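Long-range contacts in beta-lactamase-like protein (PDB 6AUF), which probably hydrolyses beta-lactam antibiotics as a subclass B3-like metallo-beta-lactamase that carries two zinc ions: residues S115-Q120 against G154-H159; T234-I239 against A275-A280. All blocks are in the same frame, centred on the assembly; numbering follows the deposited sequence. Where two conformers were deposited one is given.

Contact 1 of 2, residues S115-Q120 against G154-H159; sequences SIAELQ and GFPPVH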
loop_
_atom_site.group_PDB
_atom_site.type_symbol
_atom_site.label_atom_id
_atom_site.label_comp_id
_atom_site.label_asym_id
_atom_site.label_seq_id
_atom_site.Cartn_x
_atom_site.Cartn_y
_atom_site.Cartn_z
ATOM N N SER A 115 -1.550 12.657 -1.981
ATOM C CA SER A 115 -0.941 13.783 -1.285
ATOM C C SER A 115 0.458 13.439 -0.792
ATOM O O SER A 115 0.901 13.936 0.242
ATOM C CB SER A 115 -1.832 14.288 -0.140
ATOM O OG SER A 115 -2.330 13.248 0.682
ATOM N N ILE A 116 1.171 12.596 -1.539
ATOM C CA ILE A 116 2.598 12.406 -1.289
ATOM C C ILE A 116 3.304 13.755 -1.262
ATOM O O ILE A 116 4.145 14.025 -0.394
ATOM C CB ILE A 116 3.208 11.472 -2.355
ATOM C CG1 ILE A 116 2.715 10.045 -2.165
ATOM C CG2 ILE A 116 4.719 11.474 -2.272
ATOM C CD1 ILE A 116 3.126 9.465 -0.837
ATOM N N ALA A 117 2.959 14.629 -2.208
ATOM C CA ALA A 117 3.652 15.902 -2.344
ATOM C C ALA A 117 3.464 16.759 -1.098
ATOM O O ALA A 117 4.434 17.105 -0.416
ATOM C CB ALA A 117 3.142 16.632 -3.586
ATOM N N GLU A 118 2.210 17.110 -0.801
ATOM C CA GLU A 118 1.908 17.899 0.389
ATOM C C GLU A 118 2.420 17.211 1.649
ATOM O O GLU A 118 2.908 17.871 2.574
ATOM C CB GLU A 118 0.399 18.142 0.468
ATOM C CG GLU A 118 -0.081 18.746 1.760
ATOM C CD GLU A 118 -1.577 18.981 1.764
ATOM O OE1 GLU A 118 -2.245 18.547 0.805
ATOM O OE2 GLU A 118 -2.081 19.606 2.723
ATOM N N LEU A 119 2.327 15.883 1.699
ATOM C CA LEU A 119 2.844 15.150 2.847
ATOM C C LEU A 119 4.352 15.300 2.969
ATOM O O LEU A 119 4.891 15.284 4.079
ATOM C CB LEU A 119 2.476 13.678 2.721
ATOM C CG LEU A 119 2.245 12.973 4.041
ATOM C CD1 LEU A 119 1.232 13.778 4.818
ATOM C CD2 LEU A 119 1.752 11.558 3.779
ATOM N N GLN A 120 5.048 15.440 1.842
ATOM C CA GLN A 120 6.502 15.515 1.863
ATOM C C GLN A 120 6.984 16.860 2.384
ATOM O O GLN A 120 7.855 16.916 3.257
ATOM C CB GLN A 120 7.052 15.258 0.464
ATOM C CG GLN A 120 8.513 15.611 0.298
ATOM C CD GLN A 120 8.906 15.625 -1.157
ATOM O OE1 GLN A 120 9.849 14.942 -1.578
ATOM N NE2 GLN A 120 8.170 16.398 -1.946
ATOM N N GLY A 154 -5.267 11.964 -12.028
ATOM C CA GLY A 154 -3.908 12.175 -11.585
ATOM C C GLY A 154 -3.824 12.854 -10.227
ATOM O O GLY A 154 -4.822 13.105 -9.556
ATOM N N PHE A 155 -2.592 13.151 -9.830
ATOM C CA PHE A 155 -2.323 13.789 -8.548
ATOM C C PHE A 155 -1.055 14.611 -8.679
ATOM O O PHE A 155 -0.339 14.517 -9.683
ATOM C CB PHE A 155 -2.188 12.757 -7.427
ATOM C CG PHE A 155 -1.157 11.727 -7.694
ATOM C CD1 PHE A 155 -1.472 10.594 -8.426
ATOM C CD2 PHE A 155 0.138 11.893 -7.231
ATOM C CE1 PHE A 155 -0.507 9.630 -8.691
ATOM C CE2 PHE A 155 1.107 10.938 -7.483
ATOM C CZ PHE A 155 0.783 9.799 -8.219
ATOM N N PRO A 156 -0.739 15.426 -7.680
ATOM C CA PRO A 156 0.366 16.372 -7.830
ATOM C C PRO A 156 1.703 15.655 -7.797
ATOM O O PRO A 156 1.955 14.815 -6.920
ATOM C CB PRO A 156 0.197 17.317 -6.632
ATOM C CG PRO A 156 -0.471 16.500 -5.615
ATOM C CD PRO A 156 -1.340 15.492 -6.339
ATOM N N PRO A 157 2.584 15.971 -8.737
ATOM C CA PRO A 157 3.837 15.223 -8.873
ATOM C C PRO A 157 4.777 15.443 -7.697
ATOM O O PRO A 157 4.561 16.274 -6.814
ATOM C CB PRO A 157 4.441 15.768 -10.172
ATOM C CG PRO A 157 3.310 16.431 -10.879
ATOM C CD PRO A 157 2.406 16.951 -9.817
ATOM N N VAL A 158 5.862 14.664 -7.728
ATOM C CA VAL A 158 6.897 14.668 -6.705
ATOM C C VAL A 158 8.192 14.227 -7.373
ATOM O O VAL A 158 8.177 13.570 -8.417
ATOM C CB VAL A 158 6.533 13.723 -5.538
ATOM C CG1 VAL A 158 7.463 12.533 -5.518
ATOM C CG2 VAL A 158 6.566 14.459 -4.216
ATOM N N HIS A 159 9.328 14.591 -6.775
ATOM C CA HIS A 159 10.621 14.100 -7.237
ATOM C C HIS A 159 11.029 12.884 -6.417
ATOM O O HIS A 159 10.997 12.925 -5.180
ATOM C CB HIS A 159 11.708 15.166 -7.149
ATOM C CG HIS A 159 13.057 14.674 -7.576
ATOM N ND1 HIS A 159 13.264 14.005 -8.764
ATOM C CD2 HIS A 159 14.266 14.738 -6.968
ATOM C CE1 HIS A 159 14.540 13.681 -8.870
ATOM N NE2 HIS A 159 15.170 14.115 -7.795
HETATM O O HOH W 1 12.239 13.008 -2.561
#

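Contact 2 of 2, residues T234-I239 against A275-A280; sequences TGLSRI and AYSQAA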
loop_
_atom_site.group_PDB
_atom_site.type_symbol
_atom_site.label_atom_id
_atom_site.label_comp_id
_atom_site.label_asym_id
_atom_site.label_seq_id
_atom_site.Cartn_x
_atom_site.Cartn_y
_atom_site.Cartn_z
ATOM N N THR A 234 4.166 -12.242 -12.461
ATOM C CA THR A 234 5.319 -12.002 -11.600
ATOM C C THR A 234 4.890 -11.419 -10.265
ATOM O O THR A 234 5.398 -11.821 -9.214
ATOM C CB THR A 234 6.312 -11.055 -12.286
ATOM O OG1 THR A 234 6.890 -11.710 -13.417
ATOM C CG2 THR A 234 7.453 -10.607 -11.307
ATOM N N GLY A 235 3.962 -10.461 -10.296
ATOM C CA GLY A 235 3.535 -9.810 -9.074
ATOM C C GLY A 235 2.785 -10.758 -8.155
ATOM O O GLY A 235 3.034 -10.796 -6.945
ATOM N N LEU A 236 1.850 -11.535 -8.717
ATOM C CA LEU A 236 1.140 -12.517 -7.907
ATOM C C LEU A 236 2.118 -13.475 -7.251
ATOM O O LEU A 236 1.972 -13.836 -6.070
ATOM C CB LEU A 236 0.147 -13.292 -8.762
ATOM C CG LEU A 236 -0.914 -12.428 -9.415
ATOM C CD1 LEU A 236 -1.830 -13.275 -10.301
ATOM C CD2 LEU A 236 -1.684 -11.717 -8.328
ATOM N N SER A 237 3.134 -13.886 -8.003
ATOM C CA SER A 237 4.076 -14.860 -7.482
ATOM C C SER A 237 4.895 -14.266 -6.345
ATOM O O SER A 237 5.102 -14.922 -5.319
ATOM C CB SER A 237 4.968 -15.376 -8.614
ATOM O OG SER A 237 6.185 -15.884 -8.097
ATOM N N ARG A 238 5.340 -13.019 -6.492
ATOM C CA ARG A 238 6.100 -12.384 -5.420
ATOM C C ARG A 238 5.230 -12.091 -4.197
ATOM O O ARG A 238 5.680 -12.260 -3.057
ATOM C CB ARG A 238 6.760 -11.109 -5.941
ATOM C CG ARG A 238 7.968 -11.430 -6.867
ATOM C CD ARG A 238 8.426 -10.223 -7.646
ATOM N NE ARG A 238 9.489 -10.562 -8.578
ATOM C CZ ARG A 238 10.028 -9.712 -9.446
ATOM N NH1 ARG A 238 9.624 -8.455 -9.510
ATOM N NH2 ARG A 238 10.980 -10.128 -10.252
ATOM N N ILE A 239 3.991 -11.639 -4.410
ATOM C CA ILE A 239 3.112 -11.350 -3.289
ATOM C C ILE A 239 2.915 -12.606 -2.452
ATOM O O ILE A 239 2.959 -12.565 -1.210
ATOM C CB ILE A 239 1.771 -10.780 -3.790
ATOM C CG1 ILE A 239 1.909 -9.320 -4.188
ATOM C CG2 ILE A 239 0.686 -10.917 -2.716
ATOM C CD1 ILE A 239 0.666 -8.800 -4.878
ATOM N N ALA A 275 -2.778 -16.867 0.520
ATOM C CA ALA A 275 -4.209 -16.888 0.239
ATOM C C ALA A 275 -4.637 -15.639 -0.517
ATOM O O ALA A 275 -5.379 -15.713 -1.506
ATOM C CB ALA A 275 -4.984 -17.012 1.546
ATOM N N TYR A 276 -4.157 -14.482 -0.073
ATOM C CA TYR A 276 -4.501 -13.221 -0.718
ATOM C C TYR A 276 -4.116 -13.242 -2.201
ATOM O O TYR A 276 -4.945 -12.949 -3.075
ATOM C CB TYR A 276 -3.817 -12.096 0.061
ATOM C CG TYR A 276 -3.920 -10.704 -0.492
ATOM C CD1 TYR A 276 -5.119 -9.984 -0.443
ATOM C CD2 TYR A 276 -2.790 -10.077 -1.013
ATOM C CE1 TYR A 276 -5.183 -8.672 -0.948
ATOM C CE2 TYR A 276 -2.842 -8.787 -1.495
ATOM C CZ TYR A 276 -4.022 -8.087 -1.474
ATOM O OH TYR A 276 -4.007 -6.807 -1.986
ATOM N N SER A 277 -2.869 -13.637 -2.500
ATOM C CA SER A 277 -2.408 -13.751 -3.886
ATOM C C SER A 277 -3.192 -14.819 -4.656
ATOM O O SER A 277 -3.618 -14.602 -5.800
ATOM C CB SER A 277 -0.907 -14.061 -3.909
ATOM O OG SER A 277 -0.469 -14.443 -5.209
ATOM N N GLN A 278 -3.384 -15.993 -4.053
ATOM C CA GLN A 278 -4.182 -17.007 -4.726
ATOM C C GLN A 278 -5.534 -16.433 -5.126
ATOM O O GLN A 278 -6.004 -16.630 -6.260
ATOM C CB GLN A 278 -4.351 -18.227 -3.824
ATOM C CG GLN A 278 -5.167 -19.342 -4.431
ATOM C CD GLN A 278 -5.394 -20.483 -3.456
ATOM O OE1 GLN A 278 -4.588 -20.705 -2.548
ATOM N NE2 GLN A 278 -6.501 -21.209 -3.631
ATOM N N ALA A 279 -6.150 -15.668 -4.222
ATOM C CA ALA A 279 -7.464 -15.103 -4.513
ATOM C C ALA A 279 -7.387 -14.096 -5.652
ATOM O O ALA A 279 -8.173 -14.163 -6.607
ATOM C CB ALA A 279 -8.068 -14.466 -3.249
ATOM N N ALA A 280 -6.435 -13.159 -5.578
ATOM C CA ALA A 280 -6.269 -12.200 -6.668
ATOM C C ALA A 280 -6.016 -12.916 -7.988
ATOM O O ALA A 280 -6.546 -12.516 -9.032
ATOM C CB ALA A 280 -5.131 -11.222 -6.365
#

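Contact 1 of 2, residues S115-Q120 against G154-H159
Val158 meets helix 116-121 through one methyl, CG2, which reaches Ile116, Ala117 and Gln120. Most of the apolar contact is made by that methyl. Val158 CG2 lies 4.0 Å from CG2 of Ile116, the two side chains crossing at about a right angle, and 3.8 Å from CA of Ala117. In Ile116 this is the branch anti to the backbone N (chi1 -70° for CG1), while CG1 and CD1 lead away from the loop. A second patch forms where CB of Ala117 faces CG of the Pro156 ring at 4.1 Å and the carbonyl O of Pro157 at 3.5 Å.

Polar contact is indirect. Gln120 extends toward Val158 from the opposite direction and lays its amide NE2 3.4 Å from Val158 CG2, a van der Waals contact. OE1 of Gln120 accepts a hydrogen bond from a water 3.2 Å away, and the same water donates to O of His159 at 2.9 Å. No direct hydrogen bond crosses the interface.

Ile127 touches Ile116, Gln120 and Val158. Helix 116-121, which follows the zinc ligands Asp111 and His112 in sequence, packs with this loop against strand 126-130, in the alpha-beta/beta-alpha fold of the metallo-beta-lactamase superfamily.

Contact 2 of 2, residues T234-I239 against A275-A280
Ser277 turns its hydroxyl to the neighbouring helix, where OG donates a hydrogen bond of 2.7 Å to the main-chain O of Leu236. OG stands anti to its own backbone N (chi1 168°), a position that carries it out toward helix 226-241. The donor lies above the carbonyl plane, 36° out of it. Side chains of Leu236 and Ile239 pack near this bond. CB of Leu236 lies 3.8 Å from OG of Ser277, and CD2 of Leu236 continues to CB of Ala280, 4.0 Å away and one turn further along the partner helix. Ile239 turns CG2 to the other helix, 3.7 Å from CB of Ser277 and 4.0 Å from CD2 of Tyr276. That methyl meets the tyrosine at the ring edge, near the ring plane, the two side chains crossing obliquely. Tyr276 OH is bonded elsewhere, to the main-chain O of Asp210.

The two helix segments run nearly antiparallel, their axes 8.7 Å apart at 159°, with the small residues Ser277 and Ala280 facing helix 226-241. Beyond the pair, Leu236 touches Ala184 and Ile239 touches Thr182 in a loop that follows strand 175-181, while Tyr276 rests on Thr249, just past strand 246-248, and Ala280 on Ala212 beyond strand 203-208.

The two contacts lie on opposite sides of the centre of the chain, their centres 28 Å apart and their nearest atoms about 18 Å apart, so neither touches the other. Contact 1 is complete in sequence before contact 2 begins. Contact 2 comes nearer to the dizinc site: the side chain of Tyr276 is about 9 Å from a zinc ion and about 7 Å from that of His251, and the side chain of Ile239 is about 7 Å from that of His185. Contact 1 is further off, with the side chain of Ile116 about 13 Å from a zinc ion, and relates to the site through His112, whose side chain is about 7 Å from that of Ile116. Neither contact includes a metal ligand.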